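Local coordinates for delta-1-pyrroline-5-carboxylate dehydrogenase, mitochondrial (Mus musculus, PDB 4E3X), which oxidises glutamic gamma-semialdehyde to glutamate with NAD(+) as the electron acceptor, the second step of proline degradation, at residues L30-E35 / N173-V178; V73-I78 / K99-R104; G286-F291 / A523-T528. All coordinates share one frame; numbering follows the deposited sequence.

Three parts of the subunit are sampled here, from surface to core. Contact 1 lays the extended arm 30-35 on helix 155-180, and contact 2 sets the edge of a small sheet against helix 99-118; both are partly buried, their centres about 36 Å apart. Contact 1 uses a lysine that is apolar along its methylenes and charged at its tip, where it bonds to a carbonyl; in contact 2 valine and leucine methyls meet, with the end of an arginine at the margin. Contact 3 is buried, its centre about 28 Å from theirs, and joins the NAD(+)-binding turn to a tight turn beside the subunit interface, mainly through apolar groups. No helix or strand is shared among them.

Contact 1 (L30-E35 / N173-V178); sequences LKVANE and NAKFAV. Unlike the reference sequence in segment 30-35: Ala33 (reference Thr).
The N-terminal arm, extended before helix 45-55, runs over the last turns of helix 155-180, where Leu30 meets Ala174 and Lys175, and Val32 meets Lys175. Leu30 lies against the helix backbone itself: with CG anti to the backbone N (chi1 -175°), its CD2 comes 3.7 Å from the amide N of Lys175 and 4.1 Å from CB of Ala174. The small alanine suits this place because it lets the leucine come close to the helix. Leu129, on helix 121-136, packs on the same leucine. The Lys175 side chain passes obliquely across Val32. Its methylenes are extended as far as CE, CD lying 3.9 Å from CG2 of Val32, and a bend at chi4 (66°) then turns NZ to the carbonyl oxygen of Leu30, at 2.8 Å. The ammonium stands nearly on the line of the C=O bond, at a C=O...N angle of 172°. Glu179, one helical turn on, completes the grip: its carboxylate forms a salt bridge with Lys175 and accepts a hydrogen bond from the backbone N of Leu30. A second ammonium, Lys31 NZ, lies 5.5 Å from Lys175 NZ without touching it, which probably makes the nearby carboxylate of Glu179 more valuable.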
loop_
_atom_site.group_PDB
_atom_site.type_symbol
_atom_site.label_atom_id
_atom_site.label_comp_id
_atom_site.label_asym_id
_atom_site.label_seq_id
_atom_site.Cartn_x
_atom_site.Cartn_y
_atom_site.Cartn_z
ATOM N N LEU B 30 -16.549 -0.655 18.137
ATOM C CA LEU B 30 -17.708 -1.397 17.675
ATOM C C LEU B 30 -17.481 -2.864 17.961
ATOM O O LEU B 30 -16.389 -3.376 17.717
ATOM C CB LEU B 30 -17.881 -1.177 16.173
ATOM C CG LEU B 30 -19.095 -1.759 15.456
ATOM C CD1 LEU B 30 -20.389 -1.170 16.003
ATOM C CD2 LEU B 30 -18.975 -1.503 13.959
ATOM N N LYS B 31 -18.503 -3.540 18.481
ATOM C CA LYS B 31 -18.443 -4.981 18.657
ATOM C C LYS B 31 -19.205 -5.657 17.532
ATOM O O LYS B 31 -20.395 -5.403 17.333
ATOM C CB LYS B 31 -19.062 -5.383 19.993
ATOM C CG LYS B 31 -18.368 -4.796 21.209
ATOM C CD LYS B 31 -16.930 -5.300 21.343
ATOM C CE LYS B 31 -16.261 -4.743 22.592
ATOM N NZ LYS B 31 -15.996 -3.286 22.452
ATOM N N VAL B 32 -18.516 -6.520 16.793
ATOM C CA VAL B 32 -19.160 -7.288 15.744
ATOM C C VAL B 32 -18.729 -8.743 15.829
ATOM O O VAL B 32 -17.653 -9.071 16.340
ATOM C CB VAL B 32 -18.829 -6.740 14.342
ATOM C CG1 VAL B 32 -19.245 -5.270 14.214
ATOM C CG2 VAL B 32 -17.358 -6.901 14.057
ATOM N N ALA B 33 -19.592 -9.621 15.353
ATOM C CA ALA B 33 -19.253 -11.025 15.263
ATOM C C ALA B 33 -19.607 -11.511 13.877
ATOM O O ALA B 33 -20.393 -10.877 13.163
ATOM C CB ALA B 33 -20.006 -11.815 16.309
ATOM N N ASN B 34 -19.024 -12.634 13.485
ATOM C CA ASN B 34 -19.368 -13.216 12.203
ATOM C C ASN B 34 -20.844 -13.575 12.096
ATOM O O ASN B 34 -21.452 -14.075 13.043
ATOM C CB ASN B 34 -18.499 -14.435 11.921
ATOM C CG ASN B 34 -17.052 -14.062 11.702
ATOM O OD1 ASN B 34 -16.245 -14.101 12.629
ATOM N ND2 ASN B 34 -16.725 -13.657 10.481
ATOM N N GLU B 35 -21.415 -13.300 10.931
ATOM C CA GLU B 35 -22.800 -13.659 10.658
ATOM C C GLU B 35 -22.953 -15.179 10.668
ATOM O O GLU B 35 -22.248 -15.881 9.949
ATOM C CB GLU B 35 -23.218 -13.103 9.299
ATOM C CG GLU B 35 -24.650 -13.443 8.913
ATOM C CD GLU B 35 -25.691 -12.651 9.692
ATOM O OE1 GLU B 35 -25.324 -11.701 10.419
ATOM O OE2 GLU B 35 -26.891 -12.974 9.565
ATOM N N ASN B 173 -15.344 -4.329 8.287
ATOM C CA ASN B 173 -14.701 -3.119 7.775
ATOM C C ASN B 173 -15.186 -1.873 8.523
ATOM O O ASN B 173 -14.404 -0.969 8.794
ATOM C CB ASN B 173 -14.879 -2.958 6.270
ATOM C CG ASN B 173 -13.937 -3.835 5.484
ATOM O OD1 ASN B 173 -12.794 -4.058 5.896
ATOM N ND2 ASN B 173 -14.403 -4.332 4.340
ATOM N N ALA B 174 -16.472 -1.828 8.880
ATOM C CA ALA B 174 -16.967 -0.729 9.709
ATOM C C ALA B 174 -16.223 -0.673 11.045
ATOM O O ALA B 174 -15.800 0.397 11.482
ATOM C CB ALA B 174 -18.459 -0.855 9.936
ATOM N N LYS B 175 -16.062 -1.824 11.699
ATOM C CA LYS B 175 -15.290 -1.870 12.938
ATOM C C LYS B 175 -13.859 -1.392 12.725
ATOM O O LYS B 175 -13.371 -0.541 13.468
ATOM C CB LYS B 175 -15.282 -3.286 13.524
ATOM C CG LYS B 175 -14.365 -3.451 14.734
ATOM C CD LYS B 175 -14.191 -4.915 15.116
ATOM C CE LYS B 175 -13.256 -5.072 16.312
ATOM N NZ LYS B 175 -13.842 -4.481 17.551
ATOM N N PHE B 176 -13.193 -1.925 11.701
ATOM C CA PHE B 176 -11.803 -1.571 11.445
ATOM C C PHE B 176 -11.663 -0.068 11.196
ATOM O O PHE B 176 -10.730 0.571 11.684
ATOM C CB PHE B 176 -11.258 -2.351 10.244
ATOM C CG PHE B 176 -11.224 -3.850 10.436
ATOM C CD1 PHE B 176 -10.983 -4.409 11.681
ATOM C CD2 PHE B 176 -11.432 -4.698 9.357
ATOM C CE1 PHE B 176 -10.945 -5.794 11.839
ATOM C CE2 PHE B 176 -11.393 -6.072 9.503
ATOM C CZ PHE B 176 -11.165 -6.619 10.748
ATOM N N ALA B 177 -12.607 0.499 10.453
ATOM C CA ALA B 177 -12.560 1.922 10.111
ATOM C C ALA B 177 -12.841 2.842 11.303
ATOM O O ALA B 177 -12.136 3.832 11.513
ATOM C CB ALA B 177 -13.507 2.225 8.975
ATOM N N VAL B 178 -13.869 2.520 12.082
ATOM C CA VAL B 178 -14.181 3.322 13.256
ATOM C C VAL B 178 -13.010 3.292 14.242
ATOM O O VAL B 178 -12.625 4.324 14.810
ATOM C CB VAL B 178 -15.492 2.842 13.922
ATOM C CG1 VAL B 178 -15.613 3.364 15.353
ATOM C CG2 VAL B 178 -16.696 3.250 13.073
#

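Contact 2 (V73-I78 / K99-R104); sequences VWTSDI and KALLNR
Val73, the last residue of strand 71-73, reaches helix 99-118 through Leu101 and Arg104. Its CB already lies 4.0 Å from CD2 of Leu101. At the next atom the two branches part. CG1, which chi1 of -173° sets on the far side of CB from the main-chain nitrogen, comes within 3.7 Å of that same CD2 and 3.9 Å of CD1, so it touches both methyls of the leucine; the two side chains, pointing opposite ways, lie alongside each other. CG2 meets NH2 of Arg104 at 3.8 Å, the guanidinium lying oblique to the methyl. This is van der Waals contact; NH1 forms a salt bridge with Glu71, which probably balances the charge. A branched valine therefore serves a buried apolar neighbour and an exposed charged one at once. Thr75 adds its CG2 methyl, 4.4 Å from Leu101 CD2. Its OG1 is engaged with the carbonyl of Tyr96 and also accepts from the backbone N of Asp77 at 3.2 Å, an ST turn that shapes the loop leading to strand 78-83. Leu101 also packs on Cys66 and Val68 of strand 62-68, so the whole is a helix packed on a small mixed sheet, a leucine filling the interface and an arginine lying over its exposed margin.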
loop_
_atom_site.group_PDB
_atom_site.type_symbol
_atom_site.label_atom_id
_atom_site.label_comp_id
_atom_site.label_asym_id
_atom_site.label_seq_id
_atom_site.Cartn_x
_atom_site.Cartn_y
_atom_site.Cartn_z
ATOM N N VAL B 73 -30.213 5.449 -15.973
ATOM C CA VAL B 73 -29.799 5.815 -17.325
ATOM C C VAL B 73 -29.667 4.579 -18.208
ATOM O O VAL B 73 -29.088 3.574 -17.800
ATOM C CB VAL B 73 -28.444 6.558 -17.313
ATOM C CG1 VAL B 73 -28.115 7.087 -18.695
ATOM C CG2 VAL B 73 -28.467 7.689 -16.289
ATOM N N TRP B 74 -30.199 4.671 -19.422
ATOM C CA TRP B 74 -30.094 3.595 -20.398
ATOM C C TRP B 74 -29.260 4.020 -21.594
ATOM O O TRP B 74 -29.266 5.187 -21.989
ATOM C CB TRP B 74 -31.483 3.141 -20.859
ATOM C CG TRP B 74 -32.145 2.341 -19.804
ATOM C CD1 TRP B 74 -32.943 2.809 -18.797
ATOM C CD2 TRP B 74 -32.026 0.928 -19.600
ATOM N NE1 TRP B 74 -33.333 1.775 -17.986
ATOM C CE2 TRP B 74 -32.786 0.608 -18.456
ATOM C CE3 TRP B 74 -31.350 -0.098 -20.274
ATOM C CZ2 TRP B 74 -32.895 -0.695 -17.975
ATOM C CZ3 TRP B 74 -31.460 -1.394 -19.793
ATOM C CH2 TRP B 74 -32.227 -1.681 -18.656
ATOM N N THR B 75 -28.520 3.073 -22.155
ATOM C CA THR B 75 -27.862 3.288 -23.439
ATOM C C THR B 75 -28.392 2.262 -24.433
ATOM O O THR B 75 -29.192 1.393 -24.079
ATOM C CB THR B 75 -26.340 3.079 -23.371
ATOM O OG1 THR B 75 -26.077 1.683 -23.171
ATOM C CG2 THR B 75 -25.694 3.919 -22.265
ATOM N N SER B 76 -27.924 2.361 -25.674
ATOM C CA SER B 76 -28.318 1.435 -26.734
ATOM C C SER B 76 -27.640 0.071 -26.626
ATOM O O SER B 76 -28.023 -0.870 -27.328
ATOM C CB SER B 76 -27.970 2.028 -28.100
ATOM O OG SER B 76 -26.555 2.114 -28.246
ATOM N N ASP B 77 -26.621 -0.036 -25.781
ATOM C CA ASP B 77 -25.847 -1.269 -25.716
ATOM C C ASP B 77 -26.479 -2.226 -24.717
ATOM O O ASP B 77 -26.001 -2.396 -23.593
ATOM C CB ASP B 77 -24.386 -1.000 -25.351
ATOM C CG ASP B 77 -23.478 -2.166 -25.699
ATOM O OD1 ASP B 77 -24.004 -3.263 -25.976
ATOM O OD2 ASP B 77 -22.241 -1.997 -25.690
ATOM N N ILE B 78 -27.555 -2.871 -25.154
ATOM C CA ILE B 78 -28.334 -3.760 -24.309
ATOM C C ILE B 78 -27.647 -5.113 -24.167
ATOM O O ILE B 78 -27.176 -5.685 -25.151
ATOM C CB ILE B 78 -29.742 -3.947 -24.907
ATOM C CG1 ILE B 78 -30.471 -2.599 -24.971
ATOM C CG2 ILE B 78 -30.550 -4.967 -24.103
ATOM C CD1 ILE B 78 -30.707 -1.969 -23.609
ATOM N N LYS B 99 -18.877 5.887 -23.040
ATOM C CA LYS B 99 -17.816 6.723 -22.484
ATOM C C LYS B 99 -18.353 8.052 -21.951
ATOM O O LYS B 99 -17.918 8.532 -20.910
ATOM C CB LYS B 99 -16.676 6.908 -23.489
ATOM C CG LYS B 99 -16.063 5.576 -23.882
ATOM C CD LYS B 99 -14.824 5.700 -24.761
ATOM C CE LYS B 99 -13.572 5.987 -23.950
ATOM N NZ LYS B 99 -12.391 6.165 -24.841
ATOM N N ALA B 100 -19.318 8.635 -22.654
ATOM C CA ALA B 100 -19.949 9.858 -22.165
ATOM C C ALA B 100 -20.572 9.665 -20.781
ATOM O O ALA B 100 -20.410 10.512 -19.893
ATOM C CB ALA B 100 -21.000 10.337 -23.149
ATOM N N LEU B 101 -21.293 8.564 -20.594
ATOM C CA LEU B 101 -21.963 8.333 -19.322
ATOM C C LEU B 101 -20.945 8.085 -18.215
ATOM O O LEU B 101 -21.116 8.551 -17.093
ATOM C CB LEU B 101 -22.969 7.178 -19.415
ATOM C CG LEU B 101 -23.734 6.877 -18.126
ATOM C CD1 LEU B 101 -24.489 8.119 -17.658
ATOM C CD2 LEU B 101 -24.684 5.726 -18.364
ATOM N N LEU B 102 -19.886 7.351 -18.533
ATOM C CA LEU B 102 -18.842 7.114 -17.551
ATOM C C LEU B 102 -18.200 8.429 -17.116
ATOM O O LEU B 102 -17.960 8.649 -15.933
ATOM C CB LEU B 102 -17.799 6.149 -18.107
ATOM C CG LEU B 102 -18.264 4.702 -18.296
ATOM C CD1 LEU B 102 -17.183 3.906 -18.995
ATOM C CD2 LEU B 102 -18.653 4.042 -16.966
ATOM N N ASN B 103 -17.926 9.307 -18.072
ATOM C CA ASN B 103 -17.346 10.589 -17.718
ATOM C C ASN B 103 -18.309 11.474 -16.921
ATOM O O ASN B 103 -17.893 12.189 -16.011
ATOM C CB ASN B 103 -16.789 11.293 -18.959
ATOM C CG ASN B 103 -15.424 10.737 -19.375
ATOM O OD1 ASN B 103 -15.215 10.332 -20.521
ATOM N ND2 ASN B 103 -14.501 10.695 -18.429
ATOM N N ARG B 104 -19.595 11.413 -17.255
ATOM C CA ARG B 104 -20.610 12.108 -16.477
ATOM C C ARG B 104 -20.637 11.586 -15.045
ATOM O O ARG B 104 -20.773 12.358 -14.088
ATOM C CB ARG B 104 -21.982 11.905 -17.102
ATOM C CG ARG B 104 -23.057 12.639 -16.360
ATOM C CD ARG B 104 -24.057 13.209 -17.326
ATOM N NE ARG B 104 -25.040 12.212 -17.726
ATOM C CZ ARG B 104 -26.061 11.848 -16.963
ATOM N NH1 ARG B 104 -26.197 12.372 -15.756
ATOM N NH2 ARG B 104 -26.937 10.957 -17.399
#

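Contact 3 (G286-F291 / A523-T528); sequences GSVPTF and ARASGT
Van der Waals contact joins the segments at two points, Val288 on Ala525 and Phe291 on Thr528. CG2 of Val288 rests 3.5 Å from the carbonyl oxygen of Ala525 and, more loosely, 4.5 Å from its CB, a short branched side chain set against the backbone of a tight turn. One helical turn on, the Phe291 ring, placed trans to the backbone N (chi1 -174°), extends across to 523-528 and so brings CZ to 4.0 Å from CG2 of Thr528. The methyl approaches the ring obliquely, and Phe308 of the second subunit stacks edge-to-face with that ring.

Hydrogen bonds shape each segment internally. Ser287 is the N-cap of helix 288-300: its OG accepts from the backbone N of Thr290 at 3.1 Å (N-H...O 159°) and from Thr290 OG1 at 3.0 Å. This turn follows strand 279-285 of the five-stranded parallel sheet, the strand-to-helix connection of a Rossmann-like domain, and Gly286 to Thr290 belong to the NAD(+) site. In 523-528, overlapping turns, type II' from Ala523 and type I from Arg524, fold the chain sharply. Gly527 adopts backbone angles at which a side chain would collide with the carbonyl oxygen before it, which accounts for the glycine.

Polar side chains tie this loop to its surroundings: Thr528 OG1 bonds to Asp530 and the amide of Gly313, its side chain about 7 Å from that of the proton acceptor Glu314, while Arg524 forms salt bridges with Asp471 and with Glu201 of the second subunit. A bound proline touches Ala525.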
loop_
_atom_site.group_PDB
_atom_site.type_symbol
_atom_site.label_atom_id
_atom_site.label_comp_id
_atom_site.label_asym_id
_atom_site.label_seq_id
_atom_site.Cartn_x
_atom_site.Cartn_y
_atom_site.Cartn_z
ATOM N N GLY B 286 -10.122 -10.187 -10.783
ATOM C CA GLY B 286 -10.313 -10.780 -12.098
ATOM C C GLY B 286 -9.025 -11.420 -12.587
ATOM O O GLY B 286 -8.268 -11.967 -11.788
ATOM N N SER B 287 -8.759 -11.341 -13.891
ATOM C CA SER B 287 -7.623 -12.052 -14.486
ATOM C C SER B 287 -6.300 -11.301 -14.363
ATOM O O SER B 287 -6.272 -10.072 -14.279
ATOM C CB SER B 287 -7.888 -12.341 -15.970
ATOM O OG SER B 287 -7.680 -11.170 -16.750
ATOM N N VAL B 288 -5.202 -12.052 -14.387
ATOM C CA VAL B 288 -3.863 -11.464 -14.427
ATOM C C VAL B 288 -3.665 -10.527 -15.638
ATOM O O VAL B 288 -3.202 -9.401 -15.459
ATOM C CB VAL B 288 -2.737 -12.548 -14.377
ATOM C CG1 VAL B 288 -1.362 -11.909 -14.509
ATOM C CG2 VAL B 288 -2.824 -13.370 -13.096
ATOM N N PRO B 289 -4.028 -10.972 -16.861
ATOM C CA PRO B 289 -3.766 -10.090 -18.008
ATOM C C PRO B 289 -4.529 -8.769 -17.929
ATOM O O PRO B 289 -3.983 -7.738 -18.310
ATOM C CB PRO B 289 -4.242 -10.918 -19.210
ATOM C CG PRO B 289 -4.177 -12.330 -18.757
ATOM C CD PRO B 289 -4.480 -12.311 -17.295
ATOM N N THR B 290 -5.762 -8.791 -17.440
ATOM C CA THR B 290 -6.525 -7.553 -17.349
ATOM C C THR B 290 -5.927 -6.597 -16.306
ATOM O O THR B 290 -5.801 -5.391 -16.553
ATOM C CB THR B 290 -8.010 -7.824 -17.052
ATOM O OG1 THR B 290 -8.553 -8.635 -18.102
ATOM C CG2 THR B 290 -8.795 -6.518 -16.963
ATOM N N PHE B 291 -5.539 -7.135 -15.154
ATOM C CA PHE B 291 -4.909 -6.311 -14.128
ATOM C C PHE B 291 -3.615 -5.679 -14.657
ATOM O O PHE B 291 -3.367 -4.489 -14.465
ATOM C CB PHE B 291 -4.657 -7.117 -12.848
ATOM C CG PHE B 291 -4.139 -6.292 -11.706
ATOM C CD1 PHE B 291 -4.872 -5.218 -11.215
ATOM C CD2 PHE B 291 -2.915 -6.584 -11.121
ATOM C CE1 PHE B 291 -4.390 -4.452 -10.166
ATOM C CE2 PHE B 291 -2.431 -5.824 -10.074
ATOM C CZ PHE B 291 -3.160 -4.755 -9.601
ATOM N N ALA B 523 0.397 -13.479 -2.952
ATOM C CA ALA B 523 1.300 -12.745 -3.828
ATOM C C ALA B 523 1.677 -13.591 -5.050
ATOM O O ALA B 523 0.830 -14.314 -5.586
ATOM C CB ALA B 523 2.528 -12.252 -3.060
ATOM N N ARG B 524 2.931 -13.509 -5.486
ATOM C CA ARG B 524 3.310 -14.041 -6.796
ATOM C C ARG B 524 2.332 -13.489 -7.840
ATOM O O ARG B 524 2.022 -12.298 -7.796
ATOM C CB ARG B 524 3.452 -15.568 -6.783
ATOM C CG ARG B 524 4.598 -15.978 -5.844
ATOM C CD ARG B 524 4.824 -17.471 -5.770
ATOM N NE ARG B 524 5.994 -17.749 -4.940
ATOM C CZ ARG B 524 6.351 -18.962 -4.536
ATOM N NH1 ARG B 524 7.424 -19.116 -3.773
ATOM N NH2 ARG B 524 5.634 -20.022 -4.895
ATOM N N ALA B 525 1.844 -14.308 -8.769
ATOM C CA ALA B 525 0.929 -13.783 -9.786
ATOM C C ALA B 525 -0.494 -13.553 -9.261
ATOM O O ALA B 525 -1.339 -13.029 -9.983
ATOM C CB ALA B 525 0.901 -14.689 -11.024
ATOM N N SER B 526 -0.752 -13.934 -8.012
ATOM C CA SER B 526 -2.111 -13.877 -7.452
ATOM C C SER B 526 -2.580 -12.480 -7.049
ATOM O O SER B 526 -3.749 -12.293 -6.696
ATOM C CB SER B 526 -2.265 -14.835 -6.269
ATOM O OG SER B 526 -2.031 -16.170 -6.686
ATOM N N GLY B 527 -1.690 -11.495 -7.107
ATOM C CA GLY B 527 -2.105 -10.117 -6.908
ATOM C C GLY B 527 -1.239 -9.333 -5.945
ATOM O O GLY B 527 -0.098 -9.701 -5.661
ATOM N N THR B 528 -1.798 -8.234 -5.453
ATOM C CA THR B 528 -1.068 -7.286 -4.612
ATOM C C THR B 528 -1.167 -7.629 -3.127
ATOM O O THR B 528 -0.512 -7.000 -2.298
ATOM C CB THR B 528 -1.568 -5.843 -4.846
ATOM O OG1 THR B 528 -2.998 -5.814 -4.779
ATOM C CG2 THR B 528 -1.154 -5.367 -6.219
#